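Local coordinates for 5'-deoxynucleotidase (Pyrococcus horikoshii, PDB 2CQZ), which probably hydrolyses 2'-deoxyribonucleoside 5'-phosphates to deoxyribonucleosides and phosphate as a metal-dependent phosphatase of the HD-domain family, at residues W22-E31 against Y138-F149. Residues are numbered along the deposited sequence; the frame is centred on the assembly and turned at random.
Sequences WLIKGVQEPE and YELSGNKNLDEF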
loop_
_atom_site.group_PDB
_atom_site.type_symbol
_atom_site.label_atom_id
_atom_site.label_comp_id
_atom_site.label_asym_id
_atom_site.label_seq_id
_atom_site.Cartn_x
_atom_site.Cartn_y
_atom_site.Cartn_z
ATOM N N TRP A 22 7.029 -14.240 -2.471
ATOM C CA TRP A 22 7.257 -12.935 -3.071
ATOM C C TRP A 22 7.760 -11.914 -2.035
ATOM O O TRP A 22 8.719 -11.188 -2.297
ATOM C CB TRP A 22 5.963 -12.438 -3.712
ATOM C CG TRP A 22 5.290 -13.404 -4.683
ATOM C CD1 TRP A 22 3.960 -13.714 -4.727
ATOM C CD2 TRP A 22 5.893 -14.097 -5.789
ATOM N NE1 TRP A 22 3.690 -14.549 -5.787
ATOM C CE2 TRP A 22 4.859 -14.805 -6.454
ATOM C CE3 TRP A 22 7.204 -14.197 -6.282
ATOM C CZ2 TRP A 22 5.099 -15.598 -7.597
ATOM C CZ3 TRP A 22 7.441 -14.985 -7.413
ATOM C CH2 TRP A 22 6.394 -15.676 -8.054
ATOM N N LEU A 23 7.116 -11.843 -0.869
ATOM C CA LEU A 23 7.542 -10.908 0.180
ATOM C C LEU A 23 8.991 -11.133 0.577
ATOM O O LEU A 23 9.781 -10.194 0.695
ATOM C CB LEU A 23 6.685 -11.048 1.443
ATOM C CG LEU A 23 5.321 -10.356 1.469
ATOM C CD1 LEU A 23 4.682 -10.540 2.836
ATOM C CD2 LEU A 23 5.495 -8.873 1.164
ATOM N N ILE A 24 9.334 -12.392 0.803
ATOM C CA ILE A 24 10.689 -12.741 1.186
ATOM C C ILE A 24 11.671 -12.275 0.122
ATOM O O ILE A 24 12.749 -11.780 0.449
ATOM C CB ILE A 24 10.797 -14.253 1.435
ATOM C CG1 ILE A 24 10.057 -14.582 2.739
ATOM C CG2 ILE A 24 12.252 -14.692 1.457
ATOM C CD1 ILE A 24 10.172 -15.997 3.166
ATOM N N LYS A 25 11.283 -12.415 -1.143
ATOM C CA LYS A 25 12.119 -11.977 -2.262
ATOM C C LYS A 25 12.066 -10.465 -2.467
ATOM O O LYS A 25 12.632 -9.953 -3.438
ATOM C CB LYS A 25 11.695 -12.654 -3.574
ATOM C CG LYS A 25 11.944 -14.146 -3.613
ATOM C CD LYS A 25 13.398 -14.469 -3.316
ATOM C CE LYS A 25 13.649 -15.970 -3.363
ATOM N NZ LYS A 25 15.074 -16.270 -3.070
ATOM N N GLY A 26 11.372 -9.752 -1.584
ATOM C CA GLY A 26 11.307 -8.310 -1.719
ATOM C C GLY A 26 10.290 -7.715 -2.662
ATOM O O GLY A 26 10.347 -6.514 -2.944
ATOM N N VAL A 27 9.388 -8.529 -3.196
ATOM C CA VAL A 27 8.355 -7.966 -4.071
ATOM C C VAL A 27 7.414 -7.298 -3.083
ATOM O O VAL A 27 6.865 -7.950 -2.192
ATOM C CB VAL A 27 7.622 -9.041 -4.859
ATOM C CG1 VAL A 27 6.501 -8.427 -5.664
ATOM C CG2 VAL A 27 8.586 -9.772 -5.794
ATOM N N GLN A 28 7.278 -5.981 -3.232
ATOM C CA GLN A 28 6.498 -5.153 -2.307
ATOM C C GLN A 28 4.962 -5.326 -2.250
ATOM O O GLN A 28 4.409 -5.441 -1.138
ATOM C CB GLN A 28 6.883 -3.679 -2.502
ATOM C CG GLN A 28 8.404 -3.418 -2.349
ATOM C CD GLN A 28 8.837 -2.956 -0.965
ATOM O OE1 GLN A 28 8.287 -3.360 0.074
ATOM N NE2 GLN A 28 9.850 -2.108 -0.949
ATOM N N GLU A 29 4.259 -5.347 -3.390
ATOM C CA GLU A 29 2.790 -5.566 -3.343
ATOM C C GLU A 29 2.419 -6.911 -3.920
ATOM O O GLU A 29 1.824 -6.983 -4.994
ATOM C CB GLU A 29 2.033 -4.505 -4.123
ATOM C CG GLU A 29 2.280 -3.081 -3.691
ATOM C CD GLU A 29 1.078 -2.189 -3.970
ATOM O OE1 GLU A 29 1.203 -0.980 -3.699
ATOM O OE2 GLU A 29 0.012 -2.682 -4.430
ATOM N N PRO A 30 2.723 -7.995 -3.196
ATOM C CA PRO A 30 2.442 -9.360 -3.637
ATOM C C PRO A 30 0.984 -9.711 -3.738
ATOM O O PRO A 30 0.153 -9.194 -3.001
ATOM C CB PRO A 30 3.176 -10.206 -2.606
ATOM C CG PRO A 30 2.977 -9.424 -1.373
ATOM C CD PRO A 30 3.231 -7.996 -1.813
ATOM N N GLU A 31 0.699 -10.591 -4.687
ATOM C CA GLU A 31 -0.628 -11.089 -4.927
ATOM C C GLU A 31 -1.095 -11.756 -3.641
ATOM O O GLU A 31 -0.286 -12.065 -2.757
ATOM C CB GLU A 31 -0.581 -12.115 -6.056
ATOM C CG GLU A 31 0.581 -13.110 -5.935
ATOM C CD GLU A 31 0.379 -14.394 -6.754
ATOM O OE1 GLU A 31 -0.629 -14.500 -7.502
ATOM O OE2 GLU A 31 1.244 -15.299 -6.641
ATOM N N TYR A 138 6.709 -9.966 -12.164
ATOM C CA TYR A 138 7.436 -9.209 -11.148
ATOM C C TYR A 138 8.858 -8.866 -11.557
ATOM O O TYR A 138 9.519 -8.059 -10.900
ATOM C CB TYR A 138 7.472 -9.950 -9.799
ATOM C CG TYR A 138 6.142 -10.031 -9.074
ATOM C CD1 TYR A 138 5.256 -8.944 -9.067
ATOM C CD2 TYR A 138 5.760 -11.204 -8.400
ATOM C CE1 TYR A 138 4.026 -9.018 -8.423
ATOM C CE2 TYR A 138 4.521 -11.293 -7.746
ATOM C CZ TYR A 138 3.661 -10.192 -7.769
ATOM O OH TYR A 138 2.429 -10.278 -7.182
ATOM N N GLU A 139 9.345 -9.492 -12.625
ATOM C CA GLU A 139 10.698 -9.210 -13.092
ATOM C C GLU A 139 10.596 -8.016 -14.009
ATOM O O GLU A 139 11.499 -7.186 -14.067
ATOM C CB GLU A 139 11.298 -10.417 -13.816
ATOM C CG GLU A 139 11.628 -11.554 -12.860
ATOM C CD GLU A 139 12.259 -12.767 -13.536
ATOM O OE1 GLU A 139 11.758 -13.181 -14.612
ATOM O OE2 GLU A 139 13.244 -13.311 -12.972
ATOM N N LEU A 140 9.474 -7.923 -14.711
ATOM C CA LEU A 140 9.232 -6.798 -15.594
ATOM C C LEU A 140 9.094 -5.569 -14.706
ATOM O O LEU A 140 9.422 -4.451 -15.122
ATOM C CB LEU A 140 7.950 -7.011 -16.403
ATOM C CG LEU A 140 7.945 -8.126 -17.452
ATOM C CD1 LEU A 140 6.580 -8.168 -18.132
ATOM C CD2 LEU A 140 9.040 -7.882 -18.474
ATOM N N SER A 141 8.626 -5.786 -13.475
ATOM C CA SER A 141 8.456 -4.705 -12.502
ATOM C C SER A 141 9.797 -4.308 -11.892
ATOM O O SER A 141 9.882 -3.331 -11.141
ATOM C CB SER A 141 7.493 -5.118 -11.383
ATOM O OG SER A 141 6.171 -5.277 -11.872
ATOM N N GLY A 142 10.843 -5.070 -12.195
ATOM C CA GLY A 142 12.155 -4.728 -11.675
ATOM C C GLY A 142 12.808 -5.639 -10.649
ATOM O O GLY A 142 13.994 -5.472 -10.348
ATOM N N ASN A 143 12.076 -6.605 -10.105
ATOM C CA ASN A 143 12.682 -7.473 -9.106
ATOM C C ASN A 143 13.670 -8.400 -9.786
ATOM O O ASN A 143 13.328 -9.100 -10.730
ATOM C CB ASN A 143 11.619 -8.292 -8.365
ATOM C CG ASN A 143 12.155 -8.906 -7.079
ATOM O OD1 ASN A 143 12.629 -10.043 -7.065
ATOM N ND2 ASN A 143 12.060 -8.159 -5.985
ATOM N N LYS A 144 14.900 -8.430 -9.299
ATOM C CA LYS A 144 15.882 -9.274 -9.953
ATOM C C LYS A 144 16.353 -10.524 -9.223
ATOM O O LYS A 144 17.415 -11.062 -9.542
ATOM C CB LYS A 144 17.085 -8.432 -10.352
ATOM C CG LYS A 144 17.751 -7.769 -9.200
ATOM C CD LYS A 144 18.794 -6.788 -9.685
ATOM C CE LYS A 144 18.159 -5.682 -10.505
ATOM N NZ LYS A 144 19.137 -4.581 -10.710
ATOM N N ASN A 145 15.572 -11.006 -8.263
ATOM C CA ASN A 145 15.964 -12.212 -7.553
ATOM C C ASN A 145 14.884 -13.277 -7.494
ATOM O O ASN A 145 14.679 -13.910 -6.463
ATOM C CB ASN A 145 16.467 -11.880 -6.137
ATOM C CG ASN A 145 15.691 -10.780 -5.481
ATOM O OD1 ASN A 145 16.258 -9.857 -4.907
ATOM N ND2 ASN A 145 14.381 -10.859 -5.570
ATOM N N LEU A 146 14.214 -13.483 -8.620
ATOM C CA LEU A 146 13.147 -14.473 -8.729
ATOM C C LEU A 146 13.598 -15.586 -9.671
ATOM O O LEU A 146 12.794 -16.399 -10.131
ATOM C CB LEU A 146 11.879 -13.827 -9.301
ATOM C CG LEU A 146 11.307 -12.602 -8.591
ATOM C CD1 LEU A 146 10.101 -12.085 -9.370
ATOM C CD2 LEU A 146 10.936 -12.976 -7.155
ATOM N N ASP A 147 14.891 -15.601 -9.958
ATOM C CA ASP A 147 15.493 -16.573 -10.860
ATOM C C ASP A 147 15.083 -18.023 -10.600
ATOM O O ASP A 147 14.653 -18.726 -11.513
ATOM C CB ASP A 147 17.013 -16.448 -10.785
ATOM C CG ASP A 147 17.683 -16.711 -12.118
ATOM O OD1 ASP A 147 17.400 -15.958 -13.077
ATOM O OD2 ASP A 147 18.487 -17.666 -12.206
ATOM N N GLU A 148 15.218 -18.468 -9.355
ATOM C CA GLU A 148 14.875 -19.834 -8.983
ATOM C C GLU A 148 13.508 -20.284 -9.470
ATOM O O GLU A 148 13.360 -21.384 -9.998
ATOM C CB GLU A 148 14.953 -19.999 -7.467
ATOM C CG GLU A 148 14.180 -18.962 -6.678
ATOM C CD GLU A 148 14.257 -19.205 -5.182
ATOM O OE1 GLU A 148 13.694 -20.218 -4.713
ATOM O OE2 GLU A 148 14.888 -18.387 -4.478
ATOM N N PHE A 149 12.506 -19.434 -9.294
ATOM C CA PHE A 149 11.146 -19.756 -9.708
ATOM C C PHE A 149 11.024 -20.343 -11.119
ATOM O O PHE A 149 10.059 -21.045 -11.422
ATOM C CB PHE A 149 10.278 -18.507 -9.582
ATOM C CG PHE A 149 10.113 -18.035 -8.170
ATOM C CD1 PHE A 149 9.219 -18.672 -7.315
ATOM C CD2 PHE A 149 10.855 -16.962 -7.685
ATOM C CE1 PHE A 149 9.059 -18.250 -6.001
ATOM C CE2 PHE A 149 10.703 -16.531 -6.368
ATOM C CZ PHE A 149 9.801 -17.179 -5.523
#
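Trp22 projects its indole between Tyr138 and Phe149. Tyr138 meets it as a T-shaped pair, pointing its CE2 edge at one face of the five-membered ring, planes at 73°. At the far end of the indole, CZ3 sits over the centre of the Phe149 ring, 3.7 Å from Phe149 CZ, the rings inclined at 38°. Leu146 CD2 plugs the hollow at the indole edge, 4.0 Å from Trp22 CE3, and also touches Lys25 CB. Val27 covers one face of Tyr138: with CG1 anti to the backbone N (chi1 176°), that methyl stands over the ring centre, 3.6 Å from its centroid, in a CH-pi contact, while CG2 lies against the Asn143 amide. In this HD-domain fold the contact joins the end of helix 20-24 to the end of helix 118-140 and the loop after it; Schellman motifs at Gly26 and Gly142 turn the backbone as it leaves each helix. Lys25 O, just past the end of helix 20-24, takes two amide donors, Asn143 ND2 at 3.2 Å and Asn145 ND2 at 2.9 Å, the latter on a lone pair. The Lys25 side chain, bent beyond CG, runs past the edge of the Phe149 ring to a salt bridge with Glu148. Glu31 N donates to Tyr138 OH (3.1 Å), and Glu31 OE2, also paired with Arg19, receives Trp22 NE1 in the indole plane at 2.7 Å. A leucine in place of Trp22 would probably open a gap between Tyr138 and Phe149 and cost Glu31 its indole donor. The Glu31 side chain lies about 8 Å from the nickel ion bound by His36, His70, Asp71 and Asp127.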